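Side-chain contact in glyoxalase 3 (Candida albicans, PDB 4LRU), which converts methylglyoxal to D-lactate in a single step without glutathione, detoxifying the methylglyoxal that the cell itself produces: residues E73-D76 with E81-V84. Numbering follows the deposited sequence.
Sequences EIFD and EFNV
Asn83 and Phe75 link two short consecutive helices, 69-76 and 81-87, joined by a four-residue loop; a side-chain amide from the second helix closes over carbonyls at the C-terminal end of the first. Asn83 ND2 donates to Phe75 O at 3.0 Å, with a nearly straight N-H...O angle of 167°. The carbonyl oxygen lies practically in the amide plane of Asn83, whereas the amide nitrogen stands 61° out of the carbonyl plane. Ile74 O is also close to Asn83 ND2, but at too poor an angle to bond; it accepts instead from Ser80 OG, while ND2 also donates to Asn77 O of the loop, its strongest polar partner. A water completes the link, donating to Phe75 O at 3.1 Å and to Asn83 OD1 at 2.8 Å, engaging both ends of the amide, consistent with its modelled orientation. The same water sits 3.3 Å above the centre of the Phe75 ring. Beside this polar seam lies an apolar contact: Ile74 CG2, anti to its backbone nitrogen, meets Phe82 CB at 3.6 Å, the side chains crossing at about a right angle. The Phe75 and Phe82 rings approach only loosely, CD2 to CE2 at 4.4 Å. The helix pair lies at the surface, away from the presumed active-site residues Cys139, His140 and Glu171, with Ile74, Phe75 and Phe82 resting on helix 29-42, which leads into central-sheet strand 45-50.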
loop_
_atom_site.group_PDB
_atom_site.type_symbol
_atom_site.label_atom_id
_atom_site.label_comp_id
_atom_site.label_asym_id
_atom_site.label_seq_id
_atom_site.Cartn_x
_atom_site.Cartn_y
_atom_site.Cartn_z
ATOM N N GLU A 73 4.950 -20.831 2.125
ATOM C CA GLU A 73 6.144 -21.467 1.584
ATOM C C GLU A 73 7.137 -20.405 1.109
ATOM O O GLU A 73 8.331 -20.451 1.433
ATOM C CB GLU A 73 5.771 -22.416 0.435
ATOM C CG GLU A 73 5.017 -23.664 0.881
ATOM C CD GLU A 73 4.543 -24.538 -0.274
ATOM O OE1 GLU A 73 4.545 -24.073 -1.437
ATOM O OE2 GLU A 73 4.148 -25.695 -0.010
ATOM N N ILE A 74 6.625 -19.436 0.362
ATOM C CA ILE A 74 7.435 -18.340 -0.141
ATOM C C ILE A 74 7.983 -17.530 1.035
ATOM O O ILE A 74 9.161 -17.184 1.086
ATOM C CB ILE A 74 6.605 -17.433 -1.071
ATOM C CG1 ILE A 74 6.374 -18.132 -2.414
ATOM C CG2 ILE A 74 7.297 -16.096 -1.288
ATOM C CD1 ILE A 74 5.225 -17.561 -3.217
ATOM N N PHE A 75 7.119 -17.243 1.999
ATOM C CA PHE A 75 7.528 -16.495 3.171
ATOM C C PHE A 75 8.633 -17.207 3.964
ATOM O O PHE A 75 9.546 -16.555 4.469
ATOM C CB PHE A 75 6.309 -16.243 4.052
ATOM C CG PHE A 75 6.589 -15.390 5.256
ATOM C CD1 PHE A 75 6.994 -15.966 6.446
ATOM C CD2 PHE A 75 6.400 -14.015 5.201
ATOM C CE1 PHE A 75 7.215 -15.190 7.567
ATOM C CE2 PHE A 75 6.616 -13.232 6.325
ATOM C CZ PHE A 75 7.040 -13.822 7.500
ATOM N N ASP A 76 8.558 -18.528 4.077
ATOM C CA ASP A 76 9.491 -19.276 4.928
ATOM C C ASP A 76 10.783 -19.620 4.207
ATOM O O ASP A 76 11.790 -19.939 4.842
ATOM C CB ASP A 76 8.857 -20.577 5.413
ATOM C CG ASP A 76 7.811 -20.358 6.486
ATOM O OD1 ASP A 76 7.793 -19.271 7.115
ATOM O OD2 ASP A 76 7.030 -21.299 6.712
ATOM N N GLU A 81 12.367 -15.294 -4.072
ATOM C CA GLU A 81 12.561 -13.974 -4.641
ATOM C C GLU A 81 11.994 -12.903 -3.706
ATOM O O GLU A 81 12.612 -11.851 -3.527
ATOM C CB GLU A 81 11.936 -13.874 -6.035
ATOM C CG GLU A 81 12.624 -14.736 -7.081
ATOM C CD GLU A 81 12.593 -14.125 -8.475
ATOM O OE1 GLU A 81 12.399 -14.878 -9.462
ATOM O OE2 GLU A 81 12.769 -12.892 -8.592
ATOM N N PHE A 82 10.853 -13.190 -3.074
ATOM C CA PHE A 82 10.281 -12.287 -2.069
ATOM C C PHE A 82 11.276 -11.965 -0.945
ATOM O O PHE A 82 11.462 -10.791 -0.592
ATOM C CB PHE A 82 8.992 -12.878 -1.488
ATOM C CG PHE A 82 8.308 -11.993 -0.484
ATOM C CD1 PHE A 82 7.691 -10.807 -0.877
ATOM C CD2 PHE A 82 8.241 -12.371 0.850
ATOM C CE1 PHE A 82 7.051 -9.997 0.043
ATOM C CE2 PHE A 82 7.582 -11.569 1.772
ATOM C CZ PHE A 82 6.989 -10.392 1.368
ATOM N N ASN A 83 11.889 -12.998 -0.382
ATOM C CA ASN A 83 12.860 -12.809 0.705
ATOM C C ASN A 83 14.147 -12.140 0.258
ATOM O O ASN A 83 14.714 -11.327 0.991
ATOM C CB ASN A 83 13.148 -14.112 1.440
ATOM C CG ASN A 83 12.143 -14.372 2.540
ATOM O OD1 ASN A 83 11.848 -13.476 3.331
ATOM N ND2 ASN A 83 11.550 -15.553 2.546
ATOM N N VAL A 84 14.588 -12.436 -0.958
ATOM C CA VAL A 84 15.713 -11.710 -1.528
ATOM C C VAL A 84 15.369 -10.222 -1.609
ATOM O O VAL A 84 16.185 -9.354 -1.264
ATOM C CB VAL A 84 16.071 -12.253 -2.920
ATOM C CG1 VAL A 84 17.106 -11.363 -3.600
ATOM C CG2 VAL A 84 16.603 -13.676 -2.801
HETATM O O HOH W 1 9.863 -13.590 5.237
#